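Local coordinates for scarecrow-like protein 3 (Arabidopsis thaliana, PDB 6KPB) that probably acts as a transcription factor in plant development and binds zinc finger proteins of the IDD family, among them JACKDAW/IDD10, at residues L239-L244 against W339-K344; H261-S266 against D332-A337; P177-A182 against A253-L258; Q211-L216 against F227-V232. All coordinates share one frame; numbering follows the deposited sequence.

Interaction 1: L239-L244 against W339-K344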
loop_
_atom_site.group_PDB
_atom_site.type_symbol
_atom_site.label_atom_id
_atom_site.label_comp_id
_atom_site.label_asym_id
_atom_site.label_seq_id
_atom_site.Cartn_x
_atom_site.Cartn_y
_atom_site.Cartn_z
ATOM N N LEU A 239 -0.776 17.272 -22.161
ATOM C CA LEU A 239 -0.862 18.726 -22.145
ATOM C C LEU A 239 -0.787 19.284 -23.563
ATOM O O LEU A 239 0.086 18.900 -24.347
ATOM C CB LEU A 239 0.265 19.299 -21.281
ATOM C CG LEU A 239 0.294 20.784 -20.894
ATOM C CD1 LEU A 239 0.911 21.650 -21.985
ATOM C CD2 LEU A 239 -1.100 21.280 -20.539
ATOM N N ASN A 240 -1.700 20.193 -23.889
ATOM C CA ASN A 240 -1.699 20.909 -25.156
ATOM C C ASN A 240 -1.415 22.389 -24.910
ATOM O O ASN A 240 -1.688 22.920 -23.831
ATOM C CB ASN A 240 -3.037 20.722 -25.884
ATOM C CG ASN A 240 -3.050 19.498 -26.788
ATOM O OD1 ASN A 240 -2.118 19.279 -27.563
ATOM N ND2 ASN A 240 -4.109 18.701 -26.698
ATOM N N VAL A 241 -0.837 23.044 -25.922
ATOM C CA VAL A 241 -0.501 24.465 -25.817
ATOM C C VAL A 241 -1.744 25.298 -25.512
ATOM O O VAL A 241 -1.693 26.257 -24.729
ATOM C CB VAL A 241 0.208 24.937 -27.104
ATOM C CG1 VAL A 241 -0.025 26.434 -27.327
ATOM C CG2 VAL A 241 1.702 24.648 -27.019
ATOM N N GLU A 242 -2.886 24.928 -26.101
ATOM C CA GLU A 242 -4.110 25.706 -25.919
ATOM C C GLU A 242 -4.520 25.785 -24.453
ATOM O O GLU A 242 -5.041 26.816 -24.011
ATOM C CB GLU A 242 -5.240 25.110 -26.761
ATOM N N GLN A 243 -4.272 24.722 -23.682
ATOM C CA GLN A 243 -4.571 24.721 -22.252
ATOM C C GLN A 243 -3.781 25.773 -21.478
ATOM O O GLN A 243 -4.257 26.242 -20.440
ATOM C CB GLN A 243 -4.296 23.337 -21.664
ATOM C CG GLN A 243 -4.881 22.192 -22.471
ATOM C CD GLN A 243 -4.992 20.915 -21.668
ATOM O OE1 GLN A 243 -4.470 19.875 -22.062
ATOM N NE2 GLN A 243 -5.692 20.984 -20.539
ATOM N N LEU A 244 -2.589 26.158 -21.951
ATOM C CA LEU A 244 -1.809 27.179 -21.260
ATOM C C LEU A 244 -2.414 28.572 -21.392
ATOM O O LEU A 244 -2.146 29.426 -20.542
ATOM C CB LEU A 244 -0.373 27.190 -21.781
ATOM C CG LEU A 244 0.371 25.869 -21.591
ATOM C CD1 LEU A 244 1.751 25.909 -22.227
ATOM C CD2 LEU A 244 0.465 25.537 -20.111
ATOM N N TRP A 339 9.021 26.359 -28.145
ATOM C CA TRP A 339 9.643 27.388 -28.973
ATOM C C TRP A 339 8.594 28.269 -29.641
ATOM O O TRP A 339 8.737 29.497 -29.678
ATOM C CB TRP A 339 10.547 26.741 -30.021
ATOM C CG TRP A 339 11.357 27.721 -30.818
ATOM C CD1 TRP A 339 12.619 28.160 -30.538
ATOM C CD2 TRP A 339 10.963 28.381 -32.028
ATOM N NE1 TRP A 339 13.035 29.053 -31.495
ATOM C CE2 TRP A 339 12.036 29.207 -32.421
ATOM C CE3 TRP A 339 9.809 28.357 -32.816
ATOM C CZ2 TRP A 339 11.989 29.999 -33.567
ATOM C CZ3 TRP A 339 9.764 29.145 -33.955
ATOM C CH2 TRP A 339 10.847 29.953 -34.319
ATOM N N GLY A 340 7.526 27.660 -30.162
ATOM C CA GLY A 340 6.491 28.433 -30.828
ATOM C C GLY A 340 5.782 29.407 -29.911
ATOM O O GLY A 340 5.245 30.419 -30.370
ATOM N N LEU A 341 5.768 29.126 -28.606
ATOM C CA LEU A 341 5.176 30.055 -27.651
ATOM C C LEU A 341 6.010 31.319 -27.466
ATOM O O LEU A 341 5.555 32.243 -26.788
ATOM C CB LEU A 341 4.976 29.366 -26.300
ATOM C CG LEU A 341 3.972 28.212 -26.276
ATOM C CD1 LEU A 341 3.599 27.852 -24.845
ATOM C CD2 LEU A 341 2.733 28.556 -27.090
ATOM N N SER A 342 7.203 31.371 -28.057
ATOM C CA SER A 342 8.121 32.495 -27.943
ATOM C C SER A 342 8.380 32.912 -26.489
ATOM O O SER A 342 8.137 34.063 -26.119
ATOM C CB SER A 342 7.608 33.687 -28.742
ATOM O OG SER A 342 6.474 34.257 -28.119
ATOM N N PRO A 343 8.879 32.008 -25.644
ATOM C CA PRO A 343 9.223 32.427 -24.281
ATOM C C PRO A 343 10.458 33.311 -24.288
ATOM O O PRO A 343 11.370 33.134 -25.099
ATOM C CB PRO A 343 9.482 31.102 -23.558
ATOM C CG PRO A 343 9.948 30.190 -24.628
ATOM C CD PRO A 343 9.148 30.575 -25.846
ATOM N N LYS A 344 10.478 34.279 -23.371
ATOM C CA LYS A 344 11.653 35.131 -23.245
ATOM C C LYS A 344 12.805 34.387 -22.585
ATOM O O LYS A 344 13.973 34.711 -22.832
ATOM C CB LYS A 344 11.308 36.397 -22.463
ATOM C CG LYS A 344 11.776 37.673 -23.138
ATOM C CD LYS A 344 11.393 38.899 -22.335
ATOM C CE LYS A 344 12.117 40.126 -22.852
ATOM N NZ LYS A 344 11.728 41.353 -22.109
#
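No ring or amide face lies between Leu341 and its partners Val241 and Leu244; the meeting is aliphatic throughout, methyl against methyl. Leu341 uses both ends of its fork. Its CD2 branch runs alongside Val241, 3.5 Å from CG1 of that valine and a little farther from its CG2, and the two side chains slide past each other in opposite directions. The other branch turns to Leu244: CD1 of Leu341 and CD1 of Leu244 are 3.7 Å apart, with the two leucine chains crossing at about a right angle. One short, weakly bonded helical turn brings Val241 and Leu244 to the same side, tied by a 2.9 Å hydrogen bond from Leu244 N to Val241 O. Depth changes quickly along it, since Val241 is exposed whereas Leu244 is buried, reaching Thr200 and Val202 of strand 196-203. Leu341 also rests on Leu252. Ser342, with a phi of 51°, is the first residue after helix 330-340 to leave helical backbone angles. Each segment leads into a strand, 239-244 into 251-257 and 339-344 into 345-351, so the contact packs together two neighbouring connections at the N-terminal ends of parallel strands in the Rossmann-like sheet of the GRAS domain.

Interaction 2: H261-S266 against D332-A337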
loop_
_atom_site.group_PDB
_atom_site.type_symbol
_atom_site.label_atom_id
_atom_site.label_comp_id
_atom_site.label_asym_id
_atom_site.label_seq_id
_atom_site.Cartn_x
_atom_site.Cartn_y
_atom_site.Cartn_z
ATOM N N HIS A 261 13.163 15.021 -19.308
ATOM C CA HIS A 261 13.549 13.637 -19.572
ATOM C C HIS A 261 12.345 12.709 -19.678
ATOM O O HIS A 261 12.479 11.599 -20.205
ATOM C CB HIS A 261 14.506 13.137 -18.485
ATOM C CG HIS A 261 13.890 13.053 -17.122
ATOM N ND1 HIS A 261 14.225 13.915 -16.099
ATOM C CD2 HIS A 261 12.967 12.204 -16.611
ATOM C CE1 HIS A 261 13.530 13.604 -15.019
ATOM N NE2 HIS A 261 12.760 12.569 -15.303
ATOM N N THR A 262 11.180 13.138 -19.186
ATOM C CA THR A 262 9.969 12.331 -19.301
ATOM C C THR A 262 9.643 12.019 -20.758
ATOM O O THR A 262 9.183 10.917 -21.079
ATOM C CB THR A 262 8.805 13.062 -18.626
ATOM O OG1 THR A 262 8.905 12.909 -17.205
ATOM C CG2 THR A 262 7.461 12.532 -19.101
ATOM N N PHE A 263 9.900 12.966 -21.658
ATOM C CA PHE A 263 9.503 12.819 -23.052
ATOM C C PHE A 263 10.408 11.891 -23.853
ATOM O O PHE A 263 10.108 11.628 -25.022
ATOM C CB PHE A 263 9.455 14.191 -23.727
ATOM C CG PHE A 263 8.375 15.089 -23.199
ATOM C CD1 PHE A 263 8.607 15.903 -22.104
ATOM C CD2 PHE A 263 7.128 15.120 -23.800
ATOM C CE1 PHE A 263 7.614 16.730 -21.616
ATOM C CE2 PHE A 263 6.131 15.946 -23.318
ATOM C CZ PHE A 263 6.375 16.752 -22.225
ATOM N N LEU A 264 11.497 11.390 -23.271
ATOM C CA LEU A 264 12.370 10.470 -23.991
ATOM C C LEU A 264 11.797 9.062 -24.089
ATOM O O LEU A 264 12.408 8.208 -24.741
ATOM C CB LEU A 264 13.751 10.411 -23.327
ATOM C CG LEU A 264 14.604 11.682 -23.313
ATOM C CD1 LEU A 264 16.005 11.378 -22.807
ATOM C CD2 LEU A 264 14.666 12.316 -24.690
ATOM N N ALA A 265 10.651 8.801 -23.467
ATOM C CA ALA A 265 10.068 7.470 -23.472
ATOM C C ALA A 265 9.385 7.180 -24.806
ATOM O O ALA A 265 8.988 8.085 -25.544
ATOM C CB ALA A 265 9.069 7.319 -22.324
ATOM N N SER A 266 9.247 5.892 -25.105
ATOM C CA SER A 266 8.635 5.450 -26.354
ATOM C C SER A 266 7.133 5.714 -26.362
ATOM O O SER A 266 6.335 4.812 -26.618
ATOM C CB SER A 266 8.907 3.961 -26.583
ATOM O OG SER A 266 10.296 3.684 -26.539
ATOM N N ASP A 332 11.532 16.469 -29.030
ATOM C CA ASP A 332 11.664 17.495 -30.060
ATOM C C ASP A 332 10.352 18.244 -30.256
ATOM O O ASP A 332 10.329 19.479 -30.310
ATOM C CB ASP A 332 12.117 16.863 -31.377
ATOM C CG ASP A 332 13.402 16.070 -31.235
ATOM O OD1 ASP A 332 13.941 15.996 -30.109
ATOM O OD2 ASP A 332 13.872 15.519 -32.252
ATOM N N SER A 333 9.243 17.505 -30.360
ATOM C CA SER A 333 7.947 18.141 -30.578
ATOM C C SER A 333 7.575 19.050 -29.413
ATOM O O SER A 333 7.014 20.133 -29.617
ATOM C CB SER A 333 6.866 17.080 -30.793
ATOM O OG SER A 333 6.308 16.663 -29.558
ATOM N N PHE A 334 7.883 18.629 -28.184
ATOM C CA PHE A 334 7.552 19.453 -27.025
ATOM C C PHE A 334 8.415 20.708 -26.978
ATOM O O PHE A 334 7.906 21.808 -26.732
ATOM C CB PHE A 334 7.702 18.642 -25.739
ATOM C CG PHE A 334 7.160 19.335 -24.522
ATOM C CD1 PHE A 334 5.811 19.634 -24.423
ATOM C CD2 PHE A 334 7.999 19.698 -23.482
ATOM C CE1 PHE A 334 5.308 20.275 -23.309
ATOM C CE2 PHE A 334 7.501 20.340 -22.363
ATOM C CZ PHE A 334 6.154 20.629 -22.277
ATOM N N LEU A 335 9.721 20.566 -27.216
ATOM C CA LEU A 335 10.599 21.731 -27.225
ATOM C C LEU A 335 10.237 22.685 -28.355
ATOM O O LEU A 335 10.294 23.909 -28.188
ATOM C CB LEU A 335 12.058 21.291 -27.337
ATOM C CG LEU A 335 12.626 20.569 -26.114
ATOM C CD1 LEU A 335 14.031 20.059 -26.394
ATOM C CD2 LEU A 335 12.620 21.494 -24.905
ATOM N N ASN A 336 9.863 22.145 -29.517
ATOM C CA ASN A 336 9.405 23.000 -30.609
ATOM C C ASN A 336 8.075 23.658 -30.268
ATOM O O ASN A 336 7.841 24.819 -30.626
ATOM C CB ASN A 336 9.290 22.192 -31.901
ATOM C CG ASN A 336 8.612 22.970 -33.013
ATOM O OD1 ASN A 336 9.240 23.783 -33.692
ATOM N ND2 ASN A 336 7.320 22.723 -33.205
ATOM N N ALA A 337 7.190 22.933 -29.580
ATOM C CA ALA A 337 5.944 23.537 -29.118
ATOM C C ALA A 337 6.220 24.670 -28.139
ATOM O O ALA A 337 5.577 25.724 -28.200
ATOM C CB ALA A 337 5.048 22.478 -28.477
#
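Phe334 sets its CG anti to the backbone N (chi1 -170°), whereas Phe263 sets its own anti to the carbonyl carbon (chi1 -67°); from these two starts the side chains cross at about a right angle, yet their rings end up nearly parallel. The result is an offset stack, with centroids 4.2 Å apart and planes tilted by 16°. The overlap is uneven. CZ of Phe263 sits 3.4 Å above the middle of the Phe334 ring, while CG of Phe334 lies over the rim of the Phe263 ring. Over the same face of Phe263, and closer to the ring normal, CB of Phe334 adds a CH-pi contact, 4.1 Å from the centroid. These rings pin a 3-10 turn that follows strand 251-257 against helix 330-340, the helix of the beta-alpha-beta crossover to the parallel strand 345-351. An alanine at Phe334 takes away the stacking ring, which would probably leave a gap beside the helix and the Phe263 ring freer to turn. Phe263 is buried and touches Leu236 and Thr331 as well. In the same turn, His261 is hydrogen-bonded through ND1 to Glu350 and through NE2 to Glu414.

Interaction 3: P177-A182 against A253-L258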
loop_
_atom_site.group_PDB
_atom_site.type_symbol
_atom_site.label_atom_id
_atom_site.label_comp_id
_atom_site.label_asym_id
_atom_site.label_seq_id
_atom_site.Cartn_x
_atom_site.Cartn_y
_atom_site.Cartn_z
ATOM N N PRO A 177 5.252 25.525 -3.813
ATOM C CA PRO A 177 5.030 26.971 -3.967
ATOM C C PRO A 177 6.205 27.833 -3.531
ATOM O O PRO A 177 6.185 29.041 -3.802
ATOM C CB PRO A 177 3.797 27.230 -3.090
ATOM C CG PRO A 177 3.816 26.136 -2.082
ATOM C CD PRO A 177 4.370 24.933 -2.792
ATOM N N ALA A 178 7.223 27.264 -2.877
ATOM C CA ALA A 178 8.374 28.055 -2.453
ATOM C C ALA A 178 9.131 28.657 -3.628
ATOM O O ALA A 178 9.821 29.667 -3.459
ATOM C CB ALA A 178 9.322 27.194 -1.616
ATOM N N GLN A 179 9.015 28.058 -4.816
ATOM C CA GLN A 179 9.717 28.578 -5.983
ATOM C C GLN A 179 9.206 29.960 -6.369
ATOM O O GLN A 179 9.998 30.854 -6.690
ATOM C CB GLN A 179 9.568 27.607 -7.153
ATOM C CG GLN A 179 10.158 28.103 -8.461
ATOM C CD GLN A 179 10.044 27.076 -9.571
ATOM O OE1 GLN A 179 9.177 26.202 -9.533
ATOM N NE2 GLN A 179 10.922 27.172 -10.561
ATOM N N TRP A 180 7.888 30.158 -6.344
ATOM C CA TRP A 180 7.305 31.419 -6.779
ATOM C C TRP A 180 7.016 32.383 -5.636
ATOM O O TRP A 180 6.811 33.574 -5.893
ATOM C CB TRP A 180 6.015 31.166 -7.569
ATOM C CG TRP A 180 6.154 30.094 -8.617
ATOM C CD1 TRP A 180 5.384 28.976 -8.751
ATOM C CD2 TRP A 180 7.133 30.033 -9.666
ATOM N NE1 TRP A 180 5.814 28.227 -9.819
ATOM C CE2 TRP A 180 6.888 28.854 -10.396
ATOM C CE3 TRP A 180 8.190 30.861 -10.058
ATOM C CZ2 TRP A 180 7.660 28.482 -11.496
ATOM C CZ3 TRP A 180 8.955 30.488 -11.149
ATOM C CH2 TRP A 180 8.686 29.309 -11.854
ATOM N N LEU A 181 6.988 31.903 -4.390
ATOM C CA LEU A 181 6.834 32.816 -3.262
ATOM C C LEU A 181 8.003 33.788 -3.181
ATOM O O LEU A 181 7.813 34.980 -2.906
ATOM C CB LEU A 181 6.697 32.027 -1.958
ATOM C CG LEU A 181 5.371 31.303 -1.714
ATOM C CD1 LEU A 181 5.480 30.375 -0.516
ATOM C CD2 LEU A 181 4.244 32.301 -1.516
ATOM N N ALA A 182 9.221 33.301 -3.427
ATOM C CA ALA A 182 10.381 34.183 -3.438
ATOM C C ALA A 182 10.343 35.132 -4.630
ATOM O O ALA A 182 10.661 36.319 -4.493
ATOM C CB ALA A 182 11.668 33.359 -3.449
ATOM N N ALA A 253 7.849 33.125 -19.542
ATOM C CA ALA A 253 8.961 32.330 -19.047
ATOM C C ALA A 253 8.458 30.927 -18.746
ATOM O O ALA A 253 7.347 30.755 -18.236
ATOM C CB ALA A 253 9.588 32.953 -17.792
ATOM N N VAL A 254 9.273 29.926 -19.074
ATOM C CA VAL A 254 8.919 28.522 -18.897
ATOM C C VAL A 254 9.930 27.888 -17.951
ATOM O O VAL A 254 11.143 28.028 -18.148
ATOM C CB VAL A 254 8.879 27.772 -20.242
ATOM C CG1 VAL A 254 8.666 26.285 -20.018
ATOM C CG2 VAL A 254 7.783 28.337 -21.132
ATOM N N SER A 255 9.428 27.195 -16.929
ATOM C CA SER A 255 10.259 26.519 -15.938
ATOM C C SER A 255 9.989 25.024 -16.006
ATOM O O SER A 255 8.856 24.584 -15.782
ATOM C CB SER A 255 9.980 27.051 -14.531
ATOM O OG SER A 255 10.696 26.314 -13.555
ATOM N N SER A 256 11.027 24.248 -16.306
ATOM C CA SER A 256 10.924 22.796 -16.451
ATOM C C SER A 256 11.856 22.150 -15.430
ATOM O O SER A 256 13.051 21.979 -15.682
ATOM C CB SER A 256 11.264 22.369 -17.876
ATOM O OG SER A 256 11.082 20.974 -18.049
ATOM N N VAL A 257 11.303 21.786 -14.278
ATOM C CA VAL A 257 12.066 21.183 -13.189
ATOM C C VAL A 257 11.855 19.674 -13.265
ATOM O O VAL A 257 10.793 19.163 -12.900
ATOM C CB VAL A 257 11.654 21.747 -11.828
ATOM C CG1 VAL A 257 12.398 21.030 -10.712
ATOM C CG2 VAL A 257 11.924 23.244 -11.773
ATOM N N LEU A 258 12.875 18.964 -13.753
ATOM C CA LEU A 258 12.903 17.498 -13.782
ATOM C C LEU A 258 11.776 16.908 -14.626
ATOM O O LEU A 258 11.276 15.821 -14.331
ATOM C CB LEU A 258 12.855 16.912 -12.366
ATOM C CG LEU A 258 13.901 17.396 -11.362
ATOM C CD1 LEU A 258 13.815 16.588 -10.071
ATOM C CD2 LEU A 258 15.300 17.328 -11.956
#
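Gln179 sends CB toward Ser255, from a helix that covers one face of the Rossmann-like sheet to a strand inside it. The next atom, CG, lies over the rim of the neighbouring Trp180 ring, 3.6 Å above its plane. With chi1 at 175° and the chain extended beyond CG, the amide is carried straight out across the gap between helix 178-182 and strand 253-257, whose axes stay 12.8 Å apart. CD stops short of the strand and NE2 completes the reach: it donates a 3.1 Å hydrogen bond to Ser255 OG, bent to 144° at the hydrogen, with the hydroxyl somewhat tilted from the amide plane. NE2 also passes CG2 of Val257 at 4.2 Å. Both residues are buried, and the bond gives one N-H of the amide an acceptor in Ser255 OG. Tyr150 and Thr153 of helix 145-160 pack against the glutamine as well. Trp180 comes to the same serine by its six-membered end, while its NE1 is hydrogen-bonded to OD2 of Asp171, the last residue of the predicted VHIID motif. Ser255 CB sits at the indole edge, in the ring plane, 3.7 Å from CH2 of Trp180.

Interaction 4: Q211-L216 against F227-V232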
loop_
_atom_site.group_PDB
_atom_site.type_symbol
_atom_site.label_atom_id
_atom_site.label_comp_id
_atom_site.label_asym_id
_atom_site.label_seq_id
_atom_site.Cartn_x
_atom_site.Cartn_y
_atom_site.Cartn_z
ATOM N N GLN A 211 -3.323 23.868 -2.975
ATOM C CA GLN A 211 -2.436 24.401 -1.944
ATOM C C GLN A 211 -1.533 25.494 -2.502
ATOM O O GLN A 211 -1.336 26.531 -1.859
ATOM C CB GLN A 211 -1.604 23.277 -1.330
ATOM C CG GLN A 211 -2.418 22.242 -0.573
ATOM C CD GLN A 211 -1.547 21.236 0.152
ATOM O OE1 GLN A 211 -2.027 20.198 0.607
ATOM N NE2 GLN A 211 -0.260 21.541 0.266
ATOM N N MET A 212 -0.975 25.282 -3.696
ATOM C CA MET A 212 -0.137 26.312 -4.301
ATOM C C MET A 212 -0.943 27.573 -4.581
ATOM O O MET A 212 -0.517 28.683 -4.241
ATOM C CB MET A 212 0.504 25.793 -5.586
ATOM C CG MET A 212 1.112 26.898 -6.430
ATOM S SD MET A 212 2.201 26.297 -7.727
ATOM C CE MET A 212 3.391 25.369 -6.766
ATOM N N ALA A 213 -2.117 27.418 -5.197
ATOM C CA ALA A 213 -2.961 28.569 -5.499
ATOM C C ALA A 213 -3.298 29.349 -4.237
ATOM O O ALA A 213 -3.197 30.581 -4.209
ATOM C CB ALA A 213 -4.237 28.112 -6.204
ATOM N N HIS A 214 -3.696 28.643 -3.176
ATOM C CA HIS A 214 -4.034 29.315 -1.925
ATOM C C HIS A 214 -2.838 30.069 -1.360
ATOM O O HIS A 214 -2.972 31.213 -0.908
ATOM C CB HIS A 214 -4.553 28.300 -0.905
ATOM C CG HIS A 214 -4.792 28.879 0.455
ATOM N ND1 HIS A 214 -3.836 28.866 1.448
ATOM C CD2 HIS A 214 -5.877 29.490 0.986
ATOM C CE1 HIS A 214 -4.322 29.443 2.533
ATOM N NE2 HIS A 214 -5.560 29.830 2.279
ATOM N N ARG A 215 -1.657 29.450 -1.384
ATOM C CA ARG A 215 -0.486 30.090 -0.793
ATOM C C ARG A 215 -0.013 31.268 -1.635
ATOM O O ARG A 215 0.414 32.285 -1.089
ATOM C CB ARG A 215 0.648 29.078 -0.624
ATOM C CG ARG A 215 1.697 29.484 0.397
ATOM C CD ARG A 215 1.854 28.424 1.476
ATOM N NE ARG A 215 3.184 28.449 2.077
ATOM C CZ ARG A 215 4.183 27.650 1.716
ATOM N NH1 ARG A 215 4.005 26.757 0.752
ATOM N NH2 ARG A 215 5.360 27.744 2.319
ATOM N N LEU A 216 -0.082 31.144 -2.963
ATOM C CA LEU A 216 0.390 32.223 -3.826
ATOM C C LEU A 216 -0.546 33.425 -3.778
ATOM O O LEU A 216 -0.087 34.571 -3.698
ATOM C CB LEU A 216 0.553 31.718 -5.258
ATOM C CG LEU A 216 1.629 30.652 -5.478
ATOM C CD1 LEU A 216 1.858 30.411 -6.963
ATOM C CD2 LEU A 216 2.930 31.033 -4.784
ATOM N N PHE A 227 -1.977 39.767 -9.344
ATOM C CA PHE A 227 -1.497 38.416 -9.584
ATOM C C PHE A 227 -2.659 37.512 -9.960
ATOM O O PHE A 227 -3.759 37.638 -9.413
ATOM C CB PHE A 227 -0.767 37.876 -8.345
ATOM C CG PHE A 227 -0.541 36.391 -8.362
ATOM C CD1 PHE A 227 0.451 35.834 -9.153
ATOM C CD2 PHE A 227 -1.307 35.554 -7.567
ATOM C CE1 PHE A 227 0.665 34.467 -9.160
ATOM C CE2 PHE A 227 -1.098 34.188 -7.570
ATOM C CZ PHE A 227 -0.111 33.644 -8.367
ATOM N N GLN A 228 -2.410 36.606 -10.901
ATOM C CA GLN A 228 -3.408 35.641 -11.337
ATOM C C GLN A 228 -2.759 34.272 -11.431
ATOM O O GLN A 228 -1.658 34.136 -11.977
ATOM C CB GLN A 228 -4.021 36.040 -12.684
ATOM C CG GLN A 228 -5.182 35.163 -13.126
ATOM C CD GLN A 228 -5.892 35.716 -14.345
ATOM O OE1 GLN A 228 -5.495 36.744 -14.895
ATOM N NE2 GLN A 228 -6.950 35.038 -14.772
ATOM N N PHE A 229 -3.432 33.265 -10.885
ATOM C CA PHE A 229 -2.987 31.880 -10.959
ATOM C C PHE A 229 -4.108 31.052 -11.564
ATOM O O PHE A 229 -5.200 30.972 -10.992
ATOM C CB PHE A 229 -2.602 31.344 -9.578
ATOM C CG PHE A 229 -2.184 29.897 -9.580
ATOM C CD1 PHE A 229 -3.122 28.891 -9.412
ATOM C CD2 PHE A 229 -0.854 29.543 -9.745
ATOM C CE1 PHE A 229 -2.746 27.563 -9.412
ATOM C CE2 PHE A 229 -0.472 28.213 -9.745
ATOM C CZ PHE A 229 -1.421 27.223 -9.578
ATOM N N ASN A 230 -3.841 30.444 -12.717
ATOM C CA ASN A 230 -4.790 29.529 -13.329
ATOM C C ASN A 230 -4.211 28.124 -13.309
ATOM O O ASN A 230 -3.158 27.879 -13.920
ATOM C CB ASN A 230 -5.137 29.956 -14.760
ATOM C CG ASN A 230 -3.916 30.122 -15.643
ATOM O OD1 ASN A 230 -2.815 30.387 -15.160
ATOM N ND2 ASN A 230 -4.108 29.972 -16.949
ATOM N N PRO A 231 -4.832 27.186 -12.602
ATOM C CA PRO A 231 -4.322 25.815 -12.588
ATOM C C PRO A 231 -4.678 25.072 -13.864
ATOM O O PRO A 231 -5.673 25.364 -14.530
ATOM C CB PRO A 231 -5.024 25.196 -11.374
ATOM C CG PRO A 231 -6.315 25.939 -11.292
ATOM C CD PRO A 231 -6.014 27.349 -11.735
ATOM N N VAL A 232 -3.834 24.102 -14.203
ATOM C CA VAL A 232 -4.056 23.219 -15.341
ATOM C C VAL A 232 -3.865 21.792 -14.845
ATOM O O VAL A 232 -2.733 21.370 -14.578
ATOM C CB VAL A 232 -3.117 23.524 -16.515
ATOM C CG1 VAL A 232 -3.290 22.486 -17.612
ATOM C CG2 VAL A 232 -3.381 24.923 -17.058
#
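Helix 211-216 and strand 227-232 run almost exactly antiparallel, at 177°, with axes 9.3 Å apart and the CA atoms of Ala213 and Phe229 drawn to within 6.4 Å. That is the return leg of a beta-alpha-beta unit: strand 196-203 leads into helix 206-223, which hands the chain back to strand 227-233, parallel to the first. Phe229 carries most of the packing. Its CG stands anti to the backbone N (chi1 178°), which lifts the ring off the sheet and into the helix, where three side chains receive it. Ala213 takes one face, its CA over the rim and its CB 3.5 Å from CD1 of Phe229; the small side chain is consistent with the close approach of helix and strand here. Met212, bent at its third torsion, makes a Met-aromatic contact from an oblique direction, with SD 3.9 Å from CE2 of Phe229. Leu216 comes in by CD1, 4.0 Å from CD2 of the same ring. An alanine in place of Phe229 would probably open a gap between helix and strand and leave the sulfur of Met212 without its aromatic neighbour. Leu216 also touches Leu181 of helix 178-189, and Met212 touches Ala174 and Pro177 in the chain leading up to it. Two residues before Phe229, Phe227 faces the helix as well and packs on Leu197 and Ile199 of the adjacent strand. The far end of its ring, CZ and CE2, meets Leu216: CZ of Phe227 lies 3.7 Å from CB of that leucine.

Overall arrangement
Interactions 3 and 4 fasten helices to one Rossmann-like sheet; interactions 1 and 2 join segments linking its strands. Interactions 2 and 3 are fully buried, one by aromatic stacking, the other by the only hydrogen bond that spans any of the four pairs; interactions 1 and 4 are partly buried and wholly apolar. Interactions 1 and 2 share helix 330-340, with interaction 2 nested inside the loop that interaction 1 closes. Interactions 3 and 4, with centres about 12 Å apart, touch through Leu181 and Leu216, which join their two helices. Pro343 packs on Val254 between interactions 1 and 3, while Leu239 on Val232 links interaction 1 to interaction 4. Interactions 2 and 4 do not touch.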